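Local coordinates for protein myosin-17 (Arabidopsis thaliana, PDB 7KFL) that probably carries cargo along actin filaments in plant cells as a class XI myosin, recognising that cargo through the globular domain of its tail, at residues R90-T95 / V146-P151; L258-E263 / S375-D380; Y76-S81 / A161-I166; I36-L41 / S130-Q135. One frame throughout, in Å; residues are numbered along the deposited sequence.

Contact 1. Residues R90-T95 / V146-P151; sequences RTLKAT and VEAKYP
Val146 pairs with Leu92 at the start of a small two-stranded parallel sheet, strands 92-93 and 146-147 lying side by side in a tail domain built mainly of helices. Its N donates to Thr91 O at 3.2 Å, while Val146 O receives a nearly straight bond from Lys93 N (2.9 Å, 175° at the hydrogen). Val146 CG2 lies alongside Leu92 CD2 at 4.1 Å on their shared face, and it also meets the methyl of Thr91, whose hydroxyl is hydrogen-bonded to Leu87 O. Glu147 projects from the other face with Lys93, their aliphatic parts touching at CG and CB (4.2 Å). Ala148 then continues the ladder: its N bonds to Lys93 O at 3.0 Å and its CB presses against Leu92 CB at 3.7 Å. Ala148 O takes the hydroxyl of Thr95, OG1 lying 2.7 Å away in the carbonyl plane, because chi1 of 64° sets OG1 between the backbone N and carbonyl carbon and turns CG2 toward Glu147. Replacing Thr95 with a valine removes the hydroxyl and would probably leave Ala148 O without this donor. Lys149, at the N-cap position of helix 150-186, is tied through its backbone to Phe46. In the first turn, the edge of the Tyr150 ring comes up to Thr95 O, which lies in the ring plane 3.8 Å from CE1.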
# COMPACT_ATOMS: atom_id res chain seq x y z
N ARG A 90 21.73 -11.13 2.83
CA ARG A 90 22.44 -11.92 3.88
C ARG A 90 23.66 -12.63 3.28
O ARG A 90 24.38 -13.29 4.06
CB ARG A 90 21.49 -12.94 4.51
CG ARG A 90 20.36 -12.33 5.33
CD ARG A 90 19.48 -13.40 5.95
NE ARG A 90 18.32 -12.85 6.64
CZ ARG A 90 17.34 -13.57 7.19
NH1 ARG A 90 17.36 -14.89 7.13
NH2 ARG A 90 16.33 -12.97 7.79
N THR A 91 23.90 -12.51 1.97
CA THR A 91 24.96 -13.24 1.23
C THR A 91 26.05 -12.27 0.74
O THR A 91 27.19 -12.37 1.22
CB THR A 91 24.35 -14.04 0.07
OG1 THR A 91 23.48 -15.02 0.63
CG2 THR A 91 25.39 -14.73 -0.80
N LEU A 92 25.70 -11.37 -0.19
CA LEU A 92 26.65 -10.48 -0.91
C LEU A 92 27.35 -9.54 0.08
O LEU A 92 26.65 -8.73 0.71
CB LEU A 92 25.91 -9.67 -1.98
CG LEU A 92 25.06 -10.46 -2.99
CD1 LEU A 92 24.76 -9.61 -4.21
CD2 LEU A 92 25.74 -11.76 -3.41
N LYS A 93 28.68 -9.67 0.21
CA LYS A 93 29.57 -8.68 0.88
C LYS A 93 29.98 -7.63 -0.17
O LYS A 93 30.39 -8.04 -1.27
CB LYS A 93 30.81 -9.35 1.47
CG LYS A 93 30.63 -10.00 2.84
CD LYS A 93 31.89 -10.73 3.31
CE LYS A 93 31.73 -11.45 4.63
NZ LYS A 93 32.37 -10.71 5.75
N ALA A 94 29.89 -6.34 0.18
CA ALA A 94 30.19 -5.20 -0.72
C ALA A 94 31.70 -5.12 -0.98
O ALA A 94 32.48 -5.38 -0.05
CB ALA A 94 29.67 -3.92 -0.11
N THR A 95 32.08 -4.78 -2.22
CA THR A 95 33.48 -4.63 -2.69
C THR A 95 33.62 -3.32 -3.48
O THR A 95 32.59 -2.82 -3.97
CB THR A 95 33.93 -5.84 -3.52
OG1 THR A 95 33.14 -5.91 -4.70
CG2 THR A 95 33.82 -7.14 -2.76
N VAL A 146 29.59 -14.31 0.42
CA VAL A 146 30.52 -14.26 -0.75
C VAL A 146 30.81 -12.79 -1.05
O VAL A 146 29.85 -11.99 -1.04
CB VAL A 146 29.94 -15.01 -1.98
CG1 VAL A 146 29.27 -16.31 -1.58
CG2 VAL A 146 28.98 -14.15 -2.79
N GLU A 147 32.08 -12.44 -1.29
CA GLU A 147 32.48 -11.07 -1.70
C GLU A 147 32.02 -10.86 -3.14
O GLU A 147 32.70 -11.33 -4.07
CB GLU A 147 33.99 -10.86 -1.51
CG GLU A 147 34.41 -10.82 -0.05
CD GLU A 147 35.79 -10.23 0.21
OE1 GLU A 147 36.00 -9.05 -0.12
OE2 GLU A 147 36.66 -10.96 0.74
N ALA A 148 30.87 -10.20 -3.31
CA ALA A 148 30.17 -9.99 -4.60
C ALA A 148 30.99 -9.05 -5.49
O ALA A 148 31.46 -8.02 -4.98
CB ALA A 148 28.79 -9.43 -4.35
N LYS A 149 31.14 -9.41 -6.77
CA LYS A 149 31.76 -8.55 -7.81
C LYS A 149 30.68 -7.60 -8.36
O LYS A 149 29.53 -7.71 -7.92
CB LYS A 149 32.39 -9.43 -8.90
CG LYS A 149 33.54 -10.31 -8.44
CD LYS A 149 34.71 -9.55 -7.84
CE LYS A 149 35.83 -10.45 -7.38
NZ LYS A 149 35.51 -11.11 -6.09
N TYR A 150 31.06 -6.70 -9.27
CA TYR A 150 30.27 -5.51 -9.67
C TYR A 150 28.97 -5.93 -10.36
O TYR A 150 27.94 -5.31 -10.11
CB TYR A 150 31.11 -4.54 -10.50
CG TYR A 150 32.26 -3.91 -9.75
CD1 TYR A 150 32.12 -3.55 -8.41
CD2 TYR A 150 33.47 -3.66 -10.36
CE1 TYR A 150 33.17 -2.97 -7.71
CE2 TYR A 150 34.53 -3.08 -9.67
CZ TYR A 150 34.37 -2.74 -8.34
OH TYR A 150 35.40 -2.17 -7.65
N PRO A 151 28.95 -6.96 -11.23
CA PRO A 151 27.69 -7.41 -11.83
C PRO A 151 26.62 -7.79 -10.79
O PRO A 151 25.46 -7.48 -11.01
CB PRO A 151 28.09 -8.65 -12.64
CG PRO A 151 29.56 -8.43 -12.94
CD PRO A 151 30.11 -7.73 -11.72

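Contact 2. Residues L258-E263 / S375-D380; sequences LLLRRE and SFLLDD
Leu259 sets one methyl, CD1, over the middle of the Phe376 ring, 4.3 Å above its plane. The same methyl comes within 3.3 Å of Phe376 O, so it fits into the angle between the ring and the carbonyl of a single residue. Closer to the helix backbone, Leu259 CB meets the far end of the ring at CZ, 4.2 Å away. Leu260 and Leu377 reach toward each other tip to tip, with Leu260 CD1 and Leu377 CD2 separated by 3.6 Å. In each of the two, CG stands anti to the carbonyl carbon (chi1 -63° in Leu260, -66° in Leu377), which turns the branched ends to one another. Leu377 CD2 also touches Leu259 CD1 at 4.0 Å, and so closes an apolar cluster of three leucines and one phenylalanine that has no hydrogen bond across it. The arrangement is a loop segment without regular secondary structure laid against the C-terminal turn of helix 236-260, in the DIL region of the myosin tail; it belongs to the connection between helices 354-369 and 388-393. Just past the cluster, Arg261 is the first residue to leave helical geometry. Polar bonds around this apolar patch fix both backbones: Gln334 NE2 donates to Phe376 O, Asn256 OD1 accepts from Leu378 N, and Arg337 NH1 bonds to Leu259 O near the helix end. Helix 332-341 adds further cover, Ile338 packing on Leu259 and Gln333 on the Phe376 side chain.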
# COMPACT_ATOMS: atom_id res chain seq x y z
N LEU A 258 -15.34 16.34 2.13
CA LEU A 258 -15.99 17.11 3.23
C LEU A 258 -15.58 18.58 3.13
O LEU A 258 -16.45 19.45 3.38
CB LEU A 258 -15.60 16.53 4.59
CG LEU A 258 -16.08 15.12 4.91
CD1 LEU A 258 -15.93 14.82 6.39
CD2 LEU A 258 -17.52 14.91 4.47
N LEU A 259 -14.32 18.85 2.78
CA LEU A 259 -13.74 20.22 2.74
C LEU A 259 -14.19 20.96 1.47
O LEU A 259 -14.35 22.19 1.55
CB LEU A 259 -12.21 20.14 2.78
CG LEU A 259 -11.60 19.48 4.02
CD1 LEU A 259 -10.08 19.50 3.92
CD2 LEU A 259 -12.05 20.15 5.30
N LEU A 260 -14.37 20.25 0.35
CA LEU A 260 -14.50 20.86 -1.00
C LEU A 260 -15.93 20.73 -1.55
O LEU A 260 -16.29 21.56 -2.41
CB LEU A 260 -13.50 20.20 -1.95
CG LEU A 260 -12.02 20.40 -1.59
CD1 LEU A 260 -11.13 19.85 -2.69
CD2 LEU A 260 -11.70 21.86 -1.33
N ARG A 261 -16.71 19.74 -1.10
CA ARG A 261 -18.11 19.52 -1.56
C ARG A 261 -19.07 19.92 -0.44
O ARG A 261 -19.05 19.27 0.63
CB ARG A 261 -18.34 18.06 -1.96
CG ARG A 261 -17.36 17.55 -3.01
CD ARG A 261 -17.96 16.41 -3.80
NE ARG A 261 -17.11 15.99 -4.90
CZ ARG A 261 -17.50 15.27 -5.95
NH1 ARG A 261 -18.76 14.87 -6.05
NH2 ARG A 261 -16.63 14.96 -6.89
N ARG A 262 -19.88 20.96 -0.68
CA ARG A 262 -20.90 21.49 0.27
C ARG A 262 -21.84 20.35 0.65
O ARG A 262 -22.04 20.12 1.86
CB ARG A 262 -21.63 22.67 -0.36
CG ARG A 262 -22.57 23.42 0.58
CD ARG A 262 -24.01 22.96 0.45
NE ARG A 262 -24.93 23.78 1.24
CZ ARG A 262 -26.25 23.62 1.27
NH1 ARG A 262 -26.83 22.66 0.56
NH2 ARG A 262 -26.99 24.42 2.02
N GLU A 263 -22.36 19.62 -0.35
CA GLU A 263 -23.38 18.55 -0.21
C GLU A 263 -22.87 17.40 0.67
O GLU A 263 -23.72 16.70 1.26
CB GLU A 263 -23.83 18.02 -1.57
CG GLU A 263 -22.75 17.31 -2.37
CD GLU A 263 -21.93 18.20 -3.29
OE1 GLU A 263 -21.87 19.42 -3.03
OE2 GLU A 263 -21.35 17.67 -4.26
N SER A 375 -2.36 22.54 7.80
CA SER A 375 -2.99 21.44 7.02
C SER A 375 -4.41 21.86 6.62
O SER A 375 -5.15 22.34 7.50
CB SER A 375 -2.99 20.15 7.80
OG SER A 375 -1.67 19.74 8.10
N PHE A 376 -4.76 21.71 5.34
CA PHE A 376 -6.15 21.82 4.83
C PHE A 376 -6.49 20.52 4.10
O PHE A 376 -6.90 19.56 4.78
CB PHE A 376 -6.32 23.09 3.99
CG PHE A 376 -7.75 23.39 3.62
CD1 PHE A 376 -8.71 23.58 4.61
CD2 PHE A 376 -8.14 23.49 2.29
CE1 PHE A 376 -10.02 23.86 4.27
CE2 PHE A 376 -9.46 23.77 1.96
CZ PHE A 376 -10.40 23.95 2.95
N LEU A 377 -6.29 20.46 2.77
CA LEU A 377 -6.45 19.22 1.97
C LEU A 377 -5.37 18.22 2.40
O LEU A 377 -4.27 18.66 2.76
CB LEU A 377 -6.36 19.55 0.48
CG LEU A 377 -7.48 20.42 -0.08
CD1 LEU A 377 -7.26 20.71 -1.55
CD2 LEU A 377 -8.84 19.77 0.12
N LEU A 378 -5.70 16.93 2.37
CA LEU A 378 -4.76 15.82 2.69
C LEU A 378 -4.14 15.29 1.39
O LEU A 378 -4.74 15.49 0.31
CB LEU A 378 -5.50 14.71 3.44
CG LEU A 378 -6.16 15.12 4.75
CD1 LEU A 378 -6.90 13.94 5.37
CD2 LEU A 378 -5.14 15.66 5.74
N ASP A 379 -2.99 14.64 1.51
CA ASP A 379 -2.31 13.91 0.40
C ASP A 379 -2.03 12.49 0.88
O ASP A 379 -1.65 12.33 2.06
CB ASP A 379 -1.04 14.64 -0.05
CG ASP A 379 -0.77 14.51 -1.54
OD1 ASP A 379 -1.31 13.57 -2.16
OD2 ASP A 379 -0.03 15.37 -2.07
N ASP A 380 -2.22 11.50 0.00
CA ASP A 380 -1.98 10.06 0.30
C ASP A 380 -0.47 9.81 0.37
O ASP A 380 0.31 10.71 -0.01
CB ASP A 380 -2.66 9.16 -0.73
CG ASP A 380 -2.23 9.39 -2.17
OD1 ASP A 380 -1.04 9.69 -2.39
OD2 ASP A 380 -3.10 9.28 -3.06

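Contact 3. Residues Y76-S81 / A161-I166; sequences YWLSNS and AFLEKI
Leu78 runs alongside Ile166, the two side chains pointing opposite ways, with Leu78 CB 3.7 Å from Ile166 CG2. Farther along the same side chain, Leu78 CD1 meets Leu163 CD1 at 3.6 Å. Both leucines hold CG opposite the backbone N (chi1 180° in Leu78, 175° in Leu163), and the two side chains meet at a slant. Ile166 uses both of its branches: CG2 lies against Leu78, and CD1 extends to Trp77 CB at 3.9 Å. Ser81 provides a small surface beside them, with its CB 4.2 Å from Leu163 CD1, and the backbones come nearest here, the CA atoms of Ser81 and Leu163 being 5.9 Å apart. An alanine in place of Ile166 strips away both branches and is likely to open a gap against Leu78 and Trp77. The two helical segments run roughly antiparallel, with their axes 9.5 Å apart at closest approach and 146° between their directions. This buried interface joins helix 71-89 to the long helix 150-186. Helix 53-65 lies against both, touching Trp77 through Ile61 and Ala64 and Ile166 through Ile65, while strand 29-30 and helix 31-43 pack on helix 71-89 at Asn80.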
# COMPACT_ATOMS: atom_id res chain seq x y z
N TYR A 76 3.03 -12.76 -7.64
CA TYR A 76 4.01 -13.86 -7.79
C TYR A 76 5.43 -13.31 -7.66
O TYR A 76 6.21 -13.83 -6.84
CB TYR A 76 3.82 -14.57 -9.14
CG TYR A 76 4.75 -15.74 -9.35
CD1 TYR A 76 4.55 -16.94 -8.68
CD2 TYR A 76 5.83 -15.65 -10.22
CE1 TYR A 76 5.40 -18.02 -8.87
CE2 TYR A 76 6.69 -16.72 -10.42
CZ TYR A 76 6.47 -17.91 -9.74
OH TYR A 76 7.32 -18.97 -9.92
N TRP A 77 5.75 -12.28 -8.45
CA TRP A 77 7.12 -11.71 -8.55
C TRP A 77 7.43 -10.79 -7.36
O TRP A 77 8.62 -10.55 -7.11
CB TRP A 77 7.32 -11.00 -9.90
CG TRP A 77 7.68 -11.96 -10.98
CD1 TRP A 77 7.01 -12.19 -12.15
CD2 TRP A 77 8.80 -12.87 -10.98
NE1 TRP A 77 7.64 -13.16 -12.88
CE2 TRP A 77 8.74 -13.60 -12.19
CE3 TRP A 77 9.84 -13.13 -10.08
CZ2 TRP A 77 9.68 -14.57 -12.51
CZ3 TRP A 77 10.78 -14.09 -10.41
CH2 TRP A 77 10.70 -14.80 -11.61
N LEU A 78 6.41 -10.30 -6.65
CA LEU A 78 6.61 -9.60 -5.35
C LEU A 78 7.17 -10.59 -4.33
O LEU A 78 8.22 -10.30 -3.73
CB LEU A 78 5.29 -8.99 -4.86
CG LEU A 78 5.40 -8.25 -3.53
CD1 LEU A 78 5.93 -6.84 -3.75
CD2 LEU A 78 4.06 -8.21 -2.81
N SER A 79 6.49 -11.73 -4.15
CA SER A 79 6.86 -12.80 -3.18
C SER A 79 8.25 -13.35 -3.50
O SER A 79 9.03 -13.57 -2.55
CB SER A 79 5.82 -13.89 -3.17
OG SER A 79 6.02 -14.75 -2.05
N ASN A 80 8.56 -13.55 -4.79
CA ASN A 80 9.85 -14.11 -5.27
C ASN A 80 10.98 -13.09 -5.09
O ASN A 80 12.04 -13.47 -4.56
CB ASN A 80 9.76 -14.59 -6.72
CG ASN A 80 9.32 -16.03 -6.82
OD1 ASN A 80 10.11 -16.94 -6.57
ND2 ASN A 80 8.06 -16.25 -7.17
N SER A 81 10.76 -11.84 -5.53
CA SER A 81 11.76 -10.74 -5.44
C SER A 81 12.15 -10.51 -3.98
O SER A 81 13.36 -10.40 -3.71
CB SER A 81 11.24 -9.48 -6.08
OG SER A 81 10.87 -9.72 -7.42
N ALA A 161 15.02 -2.21 -7.05
CA ALA A 161 14.24 -1.23 -7.85
C ALA A 161 12.98 -1.91 -8.41
O ALA A 161 11.93 -1.24 -8.47
CB ALA A 161 15.09 -0.64 -8.95
N PHE A 162 13.07 -3.18 -8.80
CA PHE A 162 11.94 -3.94 -9.41
C PHE A 162 10.94 -4.36 -8.32
O PHE A 162 9.73 -4.35 -8.61
CB PHE A 162 12.44 -5.11 -10.25
CG PHE A 162 12.47 -4.78 -11.72
CD1 PHE A 162 13.57 -4.15 -12.29
CD2 PHE A 162 11.38 -5.05 -12.53
CE1 PHE A 162 13.58 -3.82 -13.64
CE2 PHE A 162 11.39 -4.72 -13.88
CZ PHE A 162 12.49 -4.11 -14.43
N LEU A 163 11.40 -4.69 -7.11
CA LEU A 163 10.52 -4.96 -5.95
C LEU A 163 9.67 -3.72 -5.66
O LEU A 163 8.45 -3.87 -5.45
CB LEU A 163 11.36 -5.35 -4.72
CG LEU A 163 10.57 -5.55 -3.43
CD1 LEU A 163 9.51 -6.62 -3.59
CD2 LEU A 163 11.50 -5.90 -2.27
N GLU A 164 10.30 -2.55 -5.63
CA GLU A 164 9.64 -1.24 -5.37
C GLU A 164 8.63 -0.95 -6.49
O GLU A 164 7.51 -0.52 -6.16
CB GLU A 164 10.69 -0.14 -5.24
CG GLU A 164 11.48 -0.23 -3.94
CD GLU A 164 12.74 0.62 -3.87
OE1 GLU A 164 12.98 1.40 -4.81
OE2 GLU A 164 13.47 0.48 -2.87
N LYS A 165 9.00 -1.21 -7.75
CA LYS A 165 8.12 -1.01 -8.94
C LYS A 165 6.91 -1.95 -8.85
O LYS A 165 5.78 -1.47 -9.06
CB LYS A 165 8.90 -1.28 -10.23
CG LYS A 165 8.08 -1.23 -11.50
CD LYS A 165 8.92 -1.18 -12.76
CE LYS A 165 8.13 -1.41 -14.02
NZ LYS A 165 7.21 -0.28 -14.31
N ILE A 166 7.15 -3.23 -8.57
CA ILE A 166 6.09 -4.28 -8.46
C ILE A 166 5.14 -3.90 -7.32
O ILE A 166 3.93 -3.79 -7.57
CB ILE A 166 6.71 -5.68 -8.31
CG1 ILE A 166 7.34 -6.15 -9.63
CG2 ILE A 166 5.70 -6.69 -7.79
CD1 ILE A 166 8.36 -7.25 -9.47

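Contact 4. Residues I36-L41 / S130-Q135; sequences IYKCLL and SFLNRQ
Phe131 presents the edge of its ring to Cys39, whose sulfur lies near the ring plane, 5.1 Å from the ring centroid and 77° off the normal. The nearest ring atom is CZ, 3.8 Å from Cys39 SG, which makes this an edge-on sulfur-aromatic contact. Phe131 CZ also reaches the helix backbone, 3.9 Å from Cys39 CA. On one face of the ring sits the next residue in the chain, Leu132, with CG 3.7 Å above the plane and displaced toward the rim; the Phe131 ring is also stacked with that of His42. Leu132 spreads its two methyls between neighbouring helix residues: CD1 approaches Cys39 SG at 4.2 Å, and CD2 rests on the aliphatic part of Lys38, 3.7 Å from Lys38 CD. What meets here is the side of helix 31-43 and the segment 130-135, which lies in the long connection from strand 92-93 to strand 146-147. No hydrogen bond joins the two segments, and the contact rests on apolar and sulfur-aromatic packing. Lys38 remains extended beyond CG, running diagonally across Leu132 and bringing NZ within 4.2 Å of Gln135 CG. Its ammonium is held a little farther along the same loop, by hydrogen bonds to the carbonyl oxygens of Leu137 and Lys139. Leu15 of helix 4-20 also touches the Cys39 side chain.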
# COMPACT_ATOMS: atom_id res chain seq x y z
N ILE A 36 16.80 -19.68 -8.67
CA ILE A 36 17.70 -18.59 -9.16
C ILE A 36 18.94 -18.55 -8.26
O ILE A 36 20.05 -18.69 -8.80
CB ILE A 36 16.97 -17.23 -9.20
CG1 ILE A 36 15.99 -17.15 -10.37
CG2 ILE A 36 17.97 -16.08 -9.24
CD1 ILE A 36 14.96 -16.05 -10.23
N TYR A 37 18.75 -18.39 -6.95
CA TYR A 37 19.82 -18.21 -5.93
C TYR A 37 20.84 -19.36 -6.03
O TYR A 37 22.05 -19.08 -6.02
CB TYR A 37 19.24 -18.14 -4.52
CG TYR A 37 20.27 -17.97 -3.44
CD1 TYR A 37 21.05 -16.83 -3.38
CD2 TYR A 37 20.47 -18.95 -2.48
CE1 TYR A 37 22.01 -16.66 -2.39
CE2 TYR A 37 21.43 -18.79 -1.48
CZ TYR A 37 22.20 -17.65 -1.44
OH TYR A 37 23.14 -17.48 -0.46
N LYS A 38 20.35 -20.60 -6.10
CA LYS A 38 21.19 -21.84 -6.05
C LYS A 38 22.05 -21.95 -7.31
O LYS A 38 23.25 -22.26 -7.16
CB LYS A 38 20.30 -23.07 -5.85
CG LYS A 38 19.73 -23.20 -4.45
CD LYS A 38 19.09 -24.53 -4.18
CE LYS A 38 18.77 -24.72 -2.71
NZ LYS A 38 17.80 -25.83 -2.52
N CYS A 39 21.47 -21.72 -8.49
CA CYS A 39 22.20 -21.67 -9.79
C CYS A 39 23.37 -20.68 -9.69
O CYS A 39 24.50 -21.07 -10.03
CB CYS A 39 21.28 -21.26 -10.93
SG CYS A 39 20.04 -22.52 -11.34
N LEU A 40 23.09 -19.45 -9.24
CA LEU A 40 24.09 -18.36 -9.11
C LEU A 40 25.17 -18.78 -8.10
O LEU A 40 26.35 -18.42 -8.31
CB LEU A 40 23.39 -17.07 -8.68
CG LEU A 40 22.34 -16.51 -9.65
CD1 LEU A 40 21.78 -15.20 -9.12
CD2 LEU A 40 22.92 -16.31 -11.04
N LEU A 41 24.77 -19.50 -7.05
CA LEU A 41 25.68 -20.01 -5.99
C LEU A 41 26.52 -21.16 -6.56
O LEU A 41 27.74 -21.20 -6.30
CB LEU A 41 24.85 -20.45 -4.78
CG LEU A 41 25.55 -20.36 -3.42
CD1 LEU A 41 25.86 -18.91 -3.06
CD2 LEU A 41 24.70 -21.01 -2.34
N SER A 130 20.32 -30.04 -13.85
CA SER A 130 19.82 -31.26 -13.15
C SER A 130 20.71 -31.57 -11.93
O SER A 130 20.72 -32.74 -11.49
CB SER A 130 19.74 -32.43 -14.10
OG SER A 130 18.77 -32.20 -15.11
N PHE A 131 21.40 -30.55 -11.40
CA PHE A 131 22.20 -30.61 -10.15
C PHE A 131 21.30 -30.29 -8.95
O PHE A 131 21.72 -30.57 -7.80
CB PHE A 131 23.38 -29.62 -10.22
CG PHE A 131 22.98 -28.17 -10.25
CD1 PHE A 131 22.66 -27.55 -11.45
CD2 PHE A 131 22.90 -27.43 -9.08
CE1 PHE A 131 22.29 -26.21 -11.48
CE2 PHE A 131 22.53 -26.09 -9.11
CZ PHE A 131 22.22 -25.49 -10.31
N LEU A 132 20.11 -29.74 -9.20
CA LEU A 132 19.12 -29.32 -8.17
C LEU A 132 18.29 -30.52 -7.69
O LEU A 132 17.43 -30.32 -6.80
CB LEU A 132 18.22 -28.23 -8.77
CG LEU A 132 18.85 -26.84 -8.87
CD1 LEU A 132 18.15 -25.99 -9.92
CD2 LEU A 132 18.84 -26.14 -7.52
N ASN A 133 18.54 -31.72 -8.23
CA ASN A 133 17.78 -32.96 -7.92
C ASN A 133 18.40 -33.66 -6.70
O ASN A 133 17.87 -34.73 -6.31
CB ASN A 133 17.73 -33.92 -9.11
CG ASN A 133 17.42 -33.24 -10.42
OD1 ASN A 133 16.98 -32.09 -10.44
ND2 ASN A 133 17.65 -33.93 -11.53
N ARG A 134 19.47 -33.10 -6.11
CA ARG A 134 20.21 -33.69 -4.97
C ARG A 134 19.49 -33.37 -3.65
O ARG A 134 19.67 -34.13 -2.68
CB ARG A 134 21.68 -33.24 -4.98
CG ARG A 134 21.96 -31.89 -4.33
CD ARG A 134 22.67 -31.99 -2.99
NE ARG A 134 23.51 -30.83 -2.71
CZ ARG A 134 24.20 -30.62 -1.59
NH1 ARG A 134 24.15 -31.50 -0.60
NH2 ARG A 134 24.93 -29.53 -1.45
N GLN A 135 18.69 -32.29 -3.62
CA GLN A 135 17.92 -31.87 -2.41
C GLN A 135 16.66 -31.10 -2.84
O GLN A 135 16.50 -30.83 -4.05
CB GLN A 135 18.80 -31.04 -1.48
CG GLN A 135 19.24 -29.70 -2.05
CD GLN A 135 20.25 -28.99 -1.18
OE1 GLN A 135 21.26 -28.48 -1.67
NE2 GLN A 135 19.98 -28.94 0.12

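Contacts 1, 3 and 4 lie on the same side of the chain's centre, and contact 2 on the opposite side, its centre about 49 Å from that of contact 1 and about 55 Å from that of contact 4. Contacts 1 and 4 meet directly: Thr91 OG1 and Tyr37 OH are 2.7 Å apart, a probable hydrogen bond joining the small sheet to helix 31-43. Contacts 1 and 3 share helix 150-186, and strand 92-93 follows helix 71-89 in the chain. Contact 3 comes within about 5 Å of contact 4 at their nearest atoms without touching it. Along the chain, contact 4 interleaves with both contacts 1 and 3, whereas contact 2 follows all of them.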